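MATE family efflux transporter (Vibrio cholerae, PDB 6IDP) probably exports drugs and other toxic compounds across the bacterial membrane, driven by protons moving the opposite way. Local coordinates at residues L93-G98 against T217-Q222; I69-V74 against Y151-A156. One frame throughout, in Å; residues are numbered along the deposited sequence.

Interaction 1: L93-G98 against T217-Q222. With OLC ((2R)-2,3-dihydroxypropyl (9Z)-octadec-9-enoate), chain C.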
loop_
_atom_site.group_PDB
_atom_site.type_symbol
_atom_site.label_atom_id
_atom_site.label_comp_id
_atom_site.label_asym_id
_atom_site.label_seq_id
_atom_site.Cartn_x
_atom_site.Cartn_y
_atom_site.Cartn_z
ATOM N N LEU A 93 21.947 5.102 3.345
ATOM C CA LEU A 93 22.111 3.780 2.742
ATOM C C LEU A 93 20.852 3.341 1.995
ATOM O O LEU A 93 20.938 2.758 0.914
ATOM C CB LEU A 93 22.475 2.740 3.806
ATOM C CG LEU A 93 22.664 1.307 3.296
ATOM C CD1 LEU A 93 23.840 1.219 2.330
ATOM C CD2 LEU A 93 22.832 0.324 4.444
ATOM N N VAL A 94 19.689 3.626 2.577
ATOM C CA VAL A 94 18.410 3.271 1.970
ATOM C C VAL A 94 18.203 3.989 0.635
ATOM O O VAL A 94 17.779 3.382 -0.348
ATOM C CB VAL A 94 17.239 3.596 2.915
ATOM C CG1 VAL A 94 15.910 3.495 2.180
ATOM C CG2 VAL A 94 17.259 2.662 4.114
ATOM N N ILE A 95 18.514 5.282 0.611
ATOM C CA ILE A 95 18.413 6.083 -0.604
ATOM C C ILE A 95 19.295 5.506 -1.712
ATOM O O ILE A 95 18.879 5.421 -2.870
ATOM C CB ILE A 95 18.805 7.555 -0.341
ATOM C CG1 ILE A 95 17.852 8.192 0.672
ATOM C CG2 ILE A 95 18.792 8.352 -1.628
ATOM C CD1 ILE A 95 16.400 8.166 0.242
ATOM N N VAL A 96 20.507 5.095 -1.346
ATOM C CA VAL A 96 21.450 4.525 -2.302
ATOM C C VAL A 96 20.992 3.148 -2.794
ATOM O O VAL A 96 21.011 2.877 -3.995
ATOM C CB VAL A 96 22.861 4.423 -1.687
ATOM C CG1 VAL A 96 23.773 3.567 -2.550
ATOM C CG2 VAL A 96 23.451 5.815 -1.498
ATOM N N ILE A 97 20.572 2.295 -1.864
ATOM C CA ILE A 97 20.050 0.968 -2.191
ATOM C C ILE A 97 18.846 1.049 -3.124
ATOM O O ILE A 97 18.780 0.349 -4.135
ATOM C CB ILE A 97 19.636 0.191 -0.917
ATOM C CG1 ILE A 97 20.870 -0.213 -0.112
ATOM C CG2 ILE A 97 18.809 -1.039 -1.276
ATOM C CD1 ILE A 97 21.849 -1.065 -0.885
ATOM N N GLY A 98 17.891 1.904 -2.775
ATOM C CA GLY A 98 16.698 2.075 -3.577
ATOM C C GLY A 98 17.010 2.659 -4.939
ATOM O O GLY A 98 16.457 2.224 -5.949
ATOM N N THR A 217 19.722 11.998 6.836
ATOM C CA THR A 217 20.566 11.210 5.947
ATOM C C THR A 217 22.021 11.634 6.093
ATOM O O THR A 217 22.315 12.814 6.296
ATOM C CB THR A 217 20.154 11.357 4.468
ATOM O OG1 THR A 217 20.077 12.746 4.130
ATOM C CG2 THR A 217 18.810 10.695 4.211
ATOM N N SER A 218 22.927 10.668 5.992
ATOM C CA SER A 218 24.355 10.957 5.996
ATOM C C SER A 218 25.077 10.074 4.994
ATOM O O SER A 218 24.698 8.923 4.791
ATOM C CB SER A 218 24.953 10.757 7.390
ATOM O OG SER A 218 26.360 10.878 7.343
ATOM N N TYR A 219 26.125 10.609 4.379
ATOM C CA TYR A 219 26.922 9.825 3.447
ATOM C C TYR A 219 28.357 9.700 3.937
ATOM O O TYR A 219 29.280 9.464 3.161
ATOM C CB TYR A 219 26.844 10.436 2.048
ATOM C CG TYR A 219 25.446 10.315 1.491
ATOM C CD1 TYR A 219 25.004 9.120 0.939
ATOM C CD2 TYR A 219 24.552 11.374 1.562
ATOM C CE1 TYR A 219 23.720 8.989 0.449
ATOM C CE2 TYR A 219 23.263 11.255 1.073
ATOM C CZ TYR A 219 22.853 10.060 0.518
ATOM O OH TYR A 219 21.571 9.937 0.030
ATOM N N GLN A 220 28.521 9.853 5.248
ATOM C CA GLN A 220 29.779 9.551 5.918
ATOM C C GLN A 220 29.675 8.162 6.547
ATOM O O GLN A 220 29.221 8.023 7.683
ATOM C CB GLN A 220 30.100 10.604 6.984
ATOM C CG GLN A 220 30.020 12.051 6.502
ATOM C CD GLN A 220 31.143 12.422 5.555
ATOM O OE1 GLN A 220 32.254 12.741 5.983
ATOM N NE2 GLN A 220 30.859 12.389 4.259
ATOM N N TRP A 221 30.092 7.141 5.801
ATOM C CA TRP A 221 29.930 5.747 6.222
ATOM C C TRP A 221 31.238 5.100 6.672
ATOM O O TRP A 221 31.399 3.883 6.561
ATOM C CB TRP A 221 29.333 4.911 5.084
ATOM C CG TRP A 221 27.998 5.379 4.596
ATOM C CD1 TRP A 221 27.191 6.310 5.179
ATOM C CD2 TRP A 221 27.316 4.937 3.415
ATOM N NE1 TRP A 221 26.049 6.474 4.437
ATOM C CE2 TRP A 221 26.100 5.645 3.349
ATOM C CE3 TRP A 221 27.616 4.012 2.410
ATOM C CZ2 TRP A 221 25.184 5.457 2.315
ATOM C CZ3 TRP A 221 26.703 3.827 1.384
ATOM C CH2 TRP A 221 25.502 4.545 1.347
ATOM N N GLN A 222 32.166 5.909 7.176
ATOM C CA GLN A 222 33.480 5.414 7.581
ATOM C C GLN A 222 33.392 4.338 8.668
ATOM O O GLN A 222 34.161 3.376 8.659
ATOM C CB GLN A 222 34.363 6.569 8.066
ATOM C CG GLN A 222 34.783 7.553 6.978
ATOM C CD GLN A 222 33.704 8.568 6.644
ATOM O OE1 GLN A 222 32.630 8.573 7.247
ATOM N NE2 GLN A 222 33.987 9.439 5.682
HETATM C C10 OLC C . 23.736 6.207 -7.175
HETATM C C9 OLC C . 24.610 6.613 -6.232
HETATM C C11 OLC C . 24.140 6.156 -8.631
HETATM C C8 OLC C . 26.015 7.028 -6.610
HETATM C C24 OLC C . 32.390 8.971 2.254
HETATM C C12 OLC C . 22.897 6.223 -9.491
HETATM C C7 OLC C . 26.598 7.871 -5.498
HETATM C C13 OLC C . 21.951 5.107 -9.102
HETATM C C6 OLC C . 27.905 7.262 -5.038
HETATM C C14 OLC C . 20.646 5.274 -9.850
HETATM C C5 OLC C . 27.637 6.028 -4.204
HETATM C C4 OLC C . 27.218 6.436 -2.808
HETATM C C3 OLC C . 28.172 5.857 -1.785
HETATM C C2 OLC C . 29.267 6.856 -1.474
HETATM C C21 OLC C . 30.995 6.963 1.873
HETATM C C1 OLC C . 29.541 6.871 0.016
HETATM C C22 OLC C . 32.352 7.460 2.320
HETATM O O19 OLC C . 28.661 6.575 0.800
HETATM O O25 OLC C . 33.725 9.423 2.287
HETATM O O23 OLC C . 32.586 7.038 3.643
HETATM O O20 OLC C . 30.813 7.227 0.501
#

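Interaction 2: I69-V74 against Y151-A156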
loop_
_atom_site.group_PDB
_atom_site.type_symbol
_atom_site.label_atom_id
_atom_site.label_comp_id
_atom_site.label_asym_id
_atom_site.label_seq_id
_atom_site.Cartn_x
_atom_site.Cartn_y
_atom_site.Cartn_z
ATOM N N ILE A 69 8.947 -0.384 4.309
ATOM C CA ILE A 69 8.633 -1.081 5.551
ATOM C C ILE A 69 9.914 -1.394 6.341
ATOM O O ILE A 69 9.963 -1.197 7.554
ATOM C CB ILE A 69 7.842 -2.382 5.269
ATOM C CG1 ILE A 69 6.453 -2.048 4.711
ATOM C CG2 ILE A 69 7.718 -3.230 6.526
ATOM C CD1 ILE A 69 5.625 -3.266 4.321
ATOM N N ALA A 70 10.952 -1.858 5.647
ATOM C CA ALA A 70 12.231 -2.166 6.290
ATOM C C ALA A 70 12.902 -0.905 6.825
ATOM O O ALA A 70 13.455 -0.899 7.927
ATOM C CB ALA A 70 13.159 -2.880 5.316
ATOM N N THR A 71 12.853 0.154 6.023
ATOM C CA THR A 71 13.420 1.443 6.389
ATOM C C THR A 71 12.811 1.986 7.676
ATOM O O THR A 71 13.524 2.418 8.577
ATOM C CB THR A 71 13.214 2.471 5.263
ATOM O OG1 THR A 71 13.817 1.984 4.060
ATOM C CG2 THR A 71 13.831 3.810 5.637
ATOM N N THR A 72 11.486 1.957 7.757
ATOM C CA THR A 72 10.779 2.508 8.905
ATOM C C THR A 72 11.075 1.718 10.177
ATOM O O THR A 72 11.348 2.299 11.223
ATOM C CB THR A 72 9.255 2.541 8.658
ATOM O OG1 THR A 72 8.951 3.585 7.726
ATOM C CG2 THR A 72 8.509 2.802 9.949
ATOM N N ALA A 73 11.043 0.393 10.075
ATOM C CA ALA A 73 11.254 -0.469 11.230
ATOM C C ALA A 73 12.676 -0.375 11.795
ATOM O O ALA A 73 12.862 -0.275 13.006
ATOM C CB ALA A 73 10.930 -1.911 10.871
ATOM N N VAL A 74 13.675 -0.409 10.922
ATOM C CA VAL A 74 15.057 -0.452 11.382
ATOM C C VAL A 74 15.542 0.917 11.855
ATOM O O VAL A 74 16.197 1.023 12.893
ATOM C CB VAL A 74 15.995 -0.983 10.284
ATOM C CG1 VAL A 74 17.439 -0.971 10.763
ATOM C CG2 VAL A 74 15.585 -2.393 9.886
ATOM N N TYR A 151 10.123 9.717 1.751
ATOM C CA TYR A 151 8.953 9.715 2.626
ATOM C C TYR A 151 9.135 8.724 3.769
ATOM O O TYR A 151 8.718 8.982 4.898
ATOM C CB TYR A 151 7.679 9.366 1.845
ATOM C CG TYR A 151 7.168 10.456 0.932
ATOM C CD1 TYR A 151 7.683 11.745 0.990
ATOM C CD2 TYR A 151 6.158 10.195 0.014
ATOM C CE1 TYR A 151 7.207 12.742 0.151
ATOM C CE2 TYR A 151 5.680 11.183 -0.827
ATOM C CZ TYR A 151 6.204 12.451 -0.754
ATOM O OH TYR A 151 5.725 13.429 -1.593
ATOM N N SER A 152 9.753 7.588 3.463
ATOM C CA SER A 152 9.972 6.537 4.449
ATOM C C SER A 152 11.001 6.954 5.494
ATOM O O SER A 152 10.886 6.585 6.659
ATOM C CB SER A 152 10.414 5.243 3.763
ATOM O OG SER A 152 9.412 4.783 2.873
ATOM N N VAL A 153 12.004 7.720 5.074
ATOM C CA VAL A 153 12.990 8.250 6.007
ATOM C C VAL A 153 12.352 9.296 6.932
ATOM O O VAL A 153 12.617 9.304 8.134
ATOM C CB VAL A 153 14.201 8.858 5.262
ATOM C CG1 VAL A 153 15.122 9.587 6.230
ATOM C CG2 VAL A 153 14.962 7.768 4.517
ATOM N N CYS A 154 11.505 10.160 6.374
ATOM C CA CYS A 154 10.752 11.132 7.172
ATOM C C CYS A 154 9.918 10.447 8.242
ATOM O O CYS A 154 9.964 10.813 9.417
ATOM C CB CYS A 154 9.821 11.969 6.288
ATOM S SG CYS A 154 10.638 13.098 5.147
ATOM N N ARG A 155 9.144 9.458 7.807
ATOM C CA ARG A 155 8.270 8.700 8.686
ATOM C C ARG A 155 9.084 7.959 9.740
ATOM O O ARG A 155 8.721 7.948 10.915
ATOM C CB ARG A 155 7.410 7.727 7.868
ATOM C CG ARG A 155 6.313 8.415 7.054
ATOM C CD ARG A 155 5.607 7.454 6.098
ATOM N NE ARG A 155 5.397 6.143 6.700
ATOM C CZ ARG A 155 5.849 5.004 6.187
ATOM N NH1 ARG A 155 6.528 5.010 5.050
ATOM N NH2 ARG A 155 5.616 3.856 6.809
ATOM N N ALA A 156 10.198 7.371 9.318
ATOM C CA ALA A 156 11.096 6.676 10.236
ATOM C C ALA A 156 11.590 7.613 11.338
ATOM O O ALA A 156 11.843 7.183 12.461
ATOM C CB ALA A 156 12.275 6.080 9.481
#

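Interaction 1: L93-G98 against T217-Q222
Trp221 and Tyr219 pack against Leu93, Ile95 and Val96 in a mainly apolar contact at the periphery of the helical bundle, where the loop joining helix 189-213 to helix 226-259 crosses a side of helix 84-111. The benzo end of the indole does most of the touching. Its CH2 lies 3.8 Å from Leu93 CD1, the two side chains crossing at about a right angle, while Leu93 N meets the ring obliquely, 3.4 Å from Trp221 CZ2. Val96 CG2 is shared: with CG1 anti to the backbone N (chi1 168°), CG2 is placed beside that N and reaches both Trp221 CH2 at 3.7 Å and the edge of the tyrosine ring, nearly in plane, at CE1. The phenol oxygen of Tyr219 ends against the branch of Ile95, with OH 3.6 Å from CG2. Two bonds shape the loop: Trp221 NE1 donates to Ser218 O at 2.8 Å, the acceptor lying 20° out of the indole plane, and Gln220 N donates to Ser218 OG in an ST turn. A monoolein molecule sets its ester carbonyl oxygen O19 over one face of the indole, toward the rim, 3.2 Å from Trp221 CE3, and its hydroxyl O23 accepts a 3.3 Å bond from Trp221 N. The indole therefore has its N-H satisfied within the loop, its benzo end in helix packing and one face under the lipid's ester carbonyl, consistent with a place near the membrane interface.

Interaction 2: I69-V74 against Y151-A156
Arg155 NE is bonded to Met288 O, which helps fix the guanidinium as it presents one face to Thr72 OG1. That oxygen is displaced toward the rim, 3.5 Å from Arg155 NH2, where the angle is too poor for a hydrogen bond. It also sits 3.7 Å from Ser152 O and bonds weakly to Gly68 O, one turn back on its own helix. Arg155 reaches this place by a bend at chi3 (39°), its side chain crossing that of Thr72 at about a right angle. The backbones meet most closely at Ala156, whose small side chain lets its CA come within 4.4 Å of Thr72 CA, with CB 3.9 Å from that same Thr72 CA: close, small-residue helix packing within the first MatE family region. Thr71 CG2 lies against Ser152 CB at 4.2 Å; the Thr71 hydroxyl bonds to Leu67 O and that of Ser152 to Tyr148 O, so the Thr71 methyl, not its hydroxyl, meets Ser152. Helices 54-80 and 124-156 run nearly parallel here, with a crossing angle of -23° and an axis separation of 8.4 Å. Helix 226-259 flanks helix 54-80 through Ile69, Ala70 and Val74, helix 161-184 packs on Tyr151 and Cys154, and Arg155 links the pair to helix 281-299.

From the N terminus, the chain first lays down 69-74 on helix 54-80, then 93-98 on the next helix, 84-111. Helix 124-156 returns to close interaction 2 across 76 residues, and the loop after helix 189-213 closes interaction 1 across 118. The segments alternate, so the two closures cross instead of nesting. Their centres lie 13 Å apart, and they meet where Val94 packs on Thr71; Ile95 also touches helix 124-156. Interaction 2 thus joins buried faces of two helices of the amino-terminal half, whereas interaction 1 ties that half to the linker leading into helix 226-259, which touches the first segments of both contacts.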